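PDB 2X49: invasion protein INVA from Salmonella enterica, which serves in the export apparatus of the type III secretion system used to invade intestinal epithelial cells, this chain being the C-terminal domain of the protein. Local coordinates for residues H97-H109 / L278-L290. Numbering follows the deposited sequence.
Sequences HQQGSSQYFWVTH and LKLDDLLIAHKDL
Ser102 lays its OG over one face of the His287 ring, off-centre toward the rim and 3.1 Å from CG. With OG beside its own backbone N (chi1 -79°), the same hydroxyl oxygen accepts an almost straight bond from the backbone N of His287 (3.1 Å, 170° at the hydrogen). Ser101 meets that ring at its edge, OG lying near the ring plane 3.2 Å from CE1. Water 1 joins this end of the contact: it donates to Ser101 O and Leu280 O and sits 3.0 Å from His287 NE2. Both serines belong to a beta hairpin, strands 95-99 and 102-107 linked by a type II' turn from Gln99 to Ser102, at one border of a four-stranded antiparallel sheet. The hairpin packs on the connection that leads from helix 266-280 to strand 291-294 of a parallel sheet, so the contact joins two sheet-bearing parts of the cytoplasmic domain. No direct backbone-to-backbone bond spans the gap; bridging waters link the two backbones instead. Water 2 donates to Gln103 O and Leu284 O, while water 3 accepts from Gln103 N and donates to Leu283 O. Farther along, Tyr104 brings CE1 to 3.3 Å from Ala286 CB, and Lys288 CE lies at the edge of its ring. Water 4 links Tyr104 OH to the backbone N of Lys288, whose ammonium group turns to Glu128 and His131 of helix 125-139. Phe105, stacked on Tyr83, crosses Leu284 at an angle, with its CZ 3.9 Å from Leu284 CD2.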
loop_
_atom_site.group_PDB
_atom_site.type_symbol
_atom_site.label_atom_id
_atom_site.label_comp_id
_atom_site.label_asym_id
_atom_site.label_seq_id
_atom_site.Cartn_x
_atom_site.Cartn_y
_atom_site.Cartn_z
ATOM N N HIS A 97 -6.481 2.342 -19.335
ATOM C CA HIS A 97 -5.432 3.245 -18.910
ATOM C C HIS A 97 -4.246 2.427 -18.431
ATOM O O HIS A 97 -4.372 1.401 -17.767
ATOM C CB HIS A 97 -5.936 4.201 -17.807
ATOM C CG HIS A 97 -4.863 5.081 -17.261
ATOM N ND1 HIS A 97 -4.224 6.037 -18.031
ATOM C CD2 HIS A 97 -4.281 5.140 -16.041
ATOM C CE1 HIS A 97 -3.301 6.642 -17.306
ATOM N NE2 HIS A 97 -3.319 6.125 -16.095
ATOM N N GLN A 98 -3.065 2.895 -18.751
ATOM C CA GLN A 98 -1.810 2.282 -18.302
ATOM C C GLN A 98 -0.944 3.251 -17.534
ATOM O O GLN A 98 -0.876 4.441 -17.845
ATOM C CB GLN A 98 -1.058 1.687 -19.496
ATOM C CG GLN A 98 0.271 1.060 -19.204
ATOM C CD GLN A 98 1.013 0.780 -20.473
ATOM O OE1 GLN A 98 1.351 1.726 -21.224
ATOM N NE2 GLN A 98 1.290 -0.494 -20.750
ATOM N N GLN A 99 -0.348 2.741 -16.471
ATOM C CA GLN A 99 0.662 3.500 -15.686
ATOM C C GLN A 99 1.815 2.566 -15.407
ATOM O O GLN A 99 1.655 1.582 -14.699
ATOM C CB GLN A 99 0.027 4.030 -14.393
ATOM C CG GLN A 99 0.825 5.151 -13.710
ATOM C CD GLN A 99 0.233 6.543 -13.952
ATOM O OE1 GLN A 99 -1.090 6.626 -14.255
ATOM N NE2 GLN A 99 0.955 7.531 -13.866
ATOM N N GLY A 100 2.951 2.801 -16.045
ATOM C CA GLY A 100 4.041 1.824 -15.991
ATOM C C GLY A 100 3.644 0.553 -16.713
ATOM O O GLY A 100 3.292 0.590 -17.888
ATOM N N SER A 101 3.725 -0.593 -16.035
ATOM C CA SER A 101 3.165 -1.829 -16.646
ATOM C C SER A 101 1.822 -2.242 -16.068
ATOM O O SER A 101 1.243 -3.272 -16.460
ATOM C CB SER A 101 4.152 -2.995 -16.620
ATOM O OG SER A 101 4.405 -3.473 -15.309
ATOM N N SER A 102 1.308 -1.408 -15.192
ATOM C CA SER A 102 -0.042 -1.643 -14.647
ATOM C C SER A 102 -1.068 -1.128 -15.613
ATOM O O SER A 102 -0.967 -0.018 -16.120
ATOM C CB SER A 102 -0.311 -0.931 -13.313
ATOM O OG SER A 102 0.249 -1.584 -12.232
ATOM N N GLN A 103 -2.073 -1.948 -15.796
ATOM C CA GLN A 103 -3.212 -1.611 -16.656
ATOM C C GLN A 103 -4.502 -1.612 -15.859
ATOM O O GLN A 103 -4.689 -2.373 -14.902
ATOM C CB GLN A 103 -3.314 -2.560 -17.844
ATOM C CG GLN A 103 -2.366 -2.287 -19.043
ATOM C CD GLN A 103 -2.605 -3.257 -20.196
ATOM O OE1 GLN A 103 -3.403 -2.827 -21.184
ATOM N NE2 GLN A 103 -2.121 -4.401 -20.177
ATOM N N TYR A 104 -5.357 -0.687 -16.263
ATOM C CA TYR A 104 -6.691 -0.497 -15.645
ATOM C C TYR A 104 -7.762 -0.527 -16.713
ATOM O O TYR A 104 -7.654 0.151 -17.711
ATOM C CB TYR A 104 -6.750 0.828 -14.900
ATOM C CG TYR A 104 -5.671 0.969 -13.867
ATOM C CD1 TYR A 104 -5.898 0.640 -12.564
ATOM C CD2 TYR A 104 -4.412 1.459 -14.215
ATOM C CE1 TYR A 104 -4.900 0.752 -11.636
ATOM C CE2 TYR A 104 -3.400 1.564 -13.281
ATOM C CZ TYR A 104 -3.671 1.228 -11.979
ATOM O OH TYR A 104 -2.763 1.318 -10.950
ATOM N N PHE A 105 -8.810 -1.295 -16.444
ATOM C CA PHE A 105 -9.864 -1.570 -17.412
ATOM C C PHE A 105 -11.200 -1.100 -16.879
ATOM O O PHE A 105 -11.638 -1.452 -15.784
ATOM C CB PHE A 105 -9.894 -3.078 -17.716
ATOM C CG PHE A 105 -8.627 -3.577 -18.379
ATOM C CD1 PHE A 105 -8.491 -3.571 -19.755
ATOM C CD2 PHE A 105 -7.570 -4.021 -17.611
ATOM C CE1 PHE A 105 -7.308 -3.988 -20.349
ATOM C CE2 PHE A 105 -6.391 -4.473 -18.213
ATOM C CZ PHE A 105 -6.254 -4.418 -19.545
ATOM N N TRP A 106 -11.822 -0.292 -17.703
ATOM C CA TRP A 106 -13.104 0.326 -17.336
ATOM C C TRP A 106 -14.165 -0.047 -18.406
ATOM O O TRP A 106 -13.914 -0.054 -19.629
ATOM C CB TRP A 106 -12.991 1.845 -17.226
ATOM C CG TRP A 106 -11.973 2.375 -16.215
ATOM C CD1 TRP A 106 -10.595 2.414 -16.371
ATOM C CD2 TRP A 106 -12.254 2.929 -14.954
ATOM N NE1 TRP A 106 -10.054 2.985 -15.290
ATOM C CE2 TRP A 106 -11.030 3.301 -14.378
ATOM C CE3 TRP A 106 -13.431 3.184 -14.252
ATOM C CZ2 TRP A 106 -10.945 3.911 -13.115
ATOM C CZ3 TRP A 106 -13.356 3.758 -13.025
ATOM C CH2 TRP A 106 -12.119 4.148 -12.444
ATOM N N VAL A 107 -15.384 -0.264 -17.897
ATOM C CA VAL A 107 -16.523 -0.608 -18.730
ATOM C C VAL A 107 -17.751 0.223 -18.344
ATOM O O VAL A 107 -17.828 0.875 -17.301
ATOM C CB VAL A 107 -16.865 -2.121 -18.663
ATOM C CG1 VAL A 107 -15.683 -2.958 -19.136
ATOM C CG2 VAL A 107 -17.296 -2.516 -17.296
ATOM N N THR A 108 -18.726 0.149 -19.223
ATOM C CA THR A 108 -19.990 0.803 -18.909
ATOM C C THR A 108 -20.702 0.121 -17.769
ATOM O O THR A 108 -20.471 -1.050 -17.448
ATOM C CB THR A 108 -20.955 0.908 -20.143
ATOM O OG1 THR A 108 -21.415 -0.409 -20.514
ATOM C CG2 THR A 108 -20.273 1.615 -21.334
ATOM N N HIS A 109 -21.674 0.829 -17.228
ATOM C CA HIS A 109 -22.481 0.284 -16.140
ATOM C C HIS A 109 -23.226 -0.976 -16.600
ATOM O O HIS A 109 -23.266 -2.021 -15.911
ATOM C CB HIS A 109 -23.441 1.312 -15.549
ATOM C CG HIS A 109 -22.767 2.352 -14.701
ATOM N ND1 HIS A 109 -22.896 2.398 -13.332
ATOM C CD2 HIS A 109 -21.956 3.381 -15.030
ATOM C CE1 HIS A 109 -22.207 3.419 -12.851
ATOM N NE2 HIS A 109 -21.618 4.033 -13.861
ATOM N N LEU A 278 10.020 -8.375 -16.772
ATOM C CA LEU A 278 9.513 -9.221 -17.847
ATOM C C LEU A 278 8.336 -10.105 -17.443
ATOM O O LEU A 278 7.365 -10.282 -18.188
ATOM C CB LEU A 278 10.655 -10.087 -18.369
ATOM C CG LEU A 278 10.332 -11.086 -19.452
ATOM C CD1 LEU A 278 9.838 -10.342 -20.689
ATOM C CD2 LEU A 278 11.609 -11.954 -19.752
ATOM N N LYS A 279 8.413 -10.622 -16.228
ATOM C CA LYS A 279 7.404 -11.538 -15.714
ATOM C C LYS A 279 6.153 -10.787 -15.344
ATOM O O LYS A 279 5.045 -11.337 -15.334
ATOM C CB LYS A 279 7.934 -12.362 -14.523
ATOM C CG LYS A 279 9.085 -13.195 -14.901
ATOM C CD LYS A 279 8.709 -14.255 -15.882
ATOM C CE LYS A 279 9.649 -15.420 -15.754
ATOM N NZ LYS A 279 8.962 -16.570 -15.105
ATOM N N LEU A 280 6.325 -9.523 -15.021
ATOM C CA LEU A 280 5.181 -8.691 -14.602
ATOM C C LEU A 280 4.489 -8.077 -15.812
ATOM O O LEU A 280 3.331 -7.656 -15.723
ATOM C CB LEU A 280 5.560 -7.579 -13.615
ATOM C CG LEU A 280 6.034 -8.007 -12.217
ATOM C CD1 LEU A 280 6.635 -6.801 -11.470
ATOM C CD2 LEU A 280 4.917 -8.655 -11.380
ATOM N N ASP A 281 5.181 -8.063 -16.925
ATOM C CA ASP A 281 4.801 -7.195 -18.087
ATOM C C ASP A 281 3.402 -7.454 -18.663
ATOM O O ASP A 281 2.734 -6.538 -19.155
ATOM C CB ASP A 281 5.866 -7.263 -19.209
ATOM C CG ASP A 281 5.525 -6.393 -20.413
ATOM O OD1 ASP A 281 5.473 -5.156 -20.265
ATOM O OD2 ASP A 281 5.342 -6.952 -21.506
ATOM N N ASP A 282 2.962 -8.701 -18.586
ATOM C CA ASP A 282 1.734 -9.113 -19.307
ATOM C C ASP A 282 0.532 -9.314 -18.398
ATOM O O ASP A 282 -0.527 -9.787 -18.822
ATOM C CB ASP A 282 1.976 -10.317 -20.228
ATOM C CG ASP A 282 2.215 -11.629 -19.477
ATOM O OD1 ASP A 282 2.166 -11.645 -18.233
ATOM O OD2 ASP A 282 2.439 -12.650 -20.185
ATOM N N LEU A 283 0.701 -8.867 -17.174
ATOM C CA LEU A 283 -0.396 -8.906 -16.140
ATOM C C LEU A 283 -1.513 -7.929 -16.464
ATOM O O LEU A 283 -1.270 -6.797 -16.919
ATOM C CB LEU A 283 0.095 -8.609 -14.731
ATOM C CG LEU A 283 1.195 -9.524 -14.247
ATOM C CD1 LEU A 283 1.583 -9.159 -12.846
ATOM C CD2 LEU A 283 0.665 -10.957 -14.394
ATOM N N LEU A 284 -2.738 -8.382 -16.204
ATOM C CA LEU A 284 -3.952 -7.584 -16.477
ATOM C C LEU A 284 -4.669 -7.089 -15.234
ATOM O O LEU A 284 -5.716 -6.397 -15.337
ATOM C CB LEU A 284 -4.959 -8.368 -17.316
ATOM C CG LEU A 284 -4.493 -8.815 -18.682
ATOM C CD1 LEU A 284 -5.660 -9.510 -19.380
ATOM C CD2 LEU A 284 -4.018 -7.627 -19.519
ATOM N N ILE A 285 -4.123 -7.475 -14.095
ATOM C CA ILE A 285 -4.536 -6.935 -12.797
ATOM C C ILE A 285 -3.479 -5.914 -12.317
ATOM O O ILE A 285 -2.297 -6.193 -12.292
ATOM C CB ILE A 285 -4.767 -8.056 -11.787
ATOM C CG1 ILE A 285 -5.904 -8.959 -12.305
ATOM C CG2 ILE A 285 -5.102 -7.519 -10.437
ATOM C CD1 ILE A 285 -6.333 -9.981 -11.276
ATOM N N ALA A 286 -3.935 -4.709 -11.997
ATOM C CA ALA A 286 -3.020 -3.619 -11.551
ATOM C C ALA A 286 -2.237 -4.022 -10.320
ATOM O O ALA A 286 -2.711 -4.743 -9.467
ATOM C CB ALA A 286 -3.797 -2.358 -11.244
ATOM N N HIS A 287 -1.023 -3.507 -10.231
ATOM C CA HIS A 287 -0.114 -3.883 -9.137
ATOM C C HIS A 287 -0.632 -3.578 -7.760
ATOM O O HIS A 287 -0.355 -4.358 -6.844
ATOM C CB HIS A 287 1.282 -3.265 -9.325
ATOM C CG HIS A 287 1.916 -3.671 -10.611
ATOM N ND1 HIS A 287 3.034 -3.047 -11.131
ATOM C CD2 HIS A 287 1.542 -4.606 -11.516
ATOM C CE1 HIS A 287 3.328 -3.602 -12.298
ATOM N NE2 HIS A 287 2.438 -4.548 -12.554
ATOM N N LYS A 288 -1.379 -2.477 -7.604
ATOM C CA LYS A 288 -1.888 -2.113 -6.262
ATOM C C LYS A 288 -2.884 -3.120 -5.753
ATOM O O LYS A 288 -3.182 -3.146 -4.570
ATOM C CB LYS A 288 -2.534 -0.731 -6.180
ATOM C CG LYS A 288 -3.679 -0.529 -7.065
ATOM C CD LYS A 288 -4.311 0.882 -6.887
ATOM C CE LYS A 288 -5.533 1.051 -7.761
ATOM N NZ LYS A 288 -6.643 0.259 -7.164
ATOM N N ASP A 289 -3.378 -3.954 -6.661
ATOM C CA ASP A 289 -4.453 -4.939 -6.363
ATOM C C ASP A 289 -3.919 -6.353 -6.215
ATOM O O ASP A 289 -4.683 -7.358 -6.079
ATOM C CB ASP A 289 -5.560 -4.868 -7.431
ATOM C CG ASP A 289 -6.334 -3.524 -7.386
ATOM O OD1 ASP A 289 -6.921 -3.177 -6.331
ATOM O OD2 ASP A 289 -6.364 -2.809 -8.419
ATOM N N LEU A 290 -2.614 -6.435 -6.280
ATOM C CA LEU A 290 -1.833 -7.688 -6.125
ATOM C C LEU A 290 -0.950 -7.658 -4.920
ATOM O O LEU A 290 -0.661 -6.614 -4.387
ATOM C CB LEU A 290 -0.925 -7.901 -7.342
ATOM C CG LEU A 290 -1.604 -8.216 -8.670
ATOM C CD1 LEU A 290 -0.646 -8.246 -9.887
ATOM C CD2 LEU A 290 -2.456 -9.500 -8.634
HETATM O O HOH W 1 1.814 -5.662 -15.215
HETATM O O HOH W 2 -6.374 -4.087 -13.862
HETATM O O HOH W 3 -1.629 -4.656 -14.552
HETATM O O HOH W 4 -1.184 -0.219 -9.565
#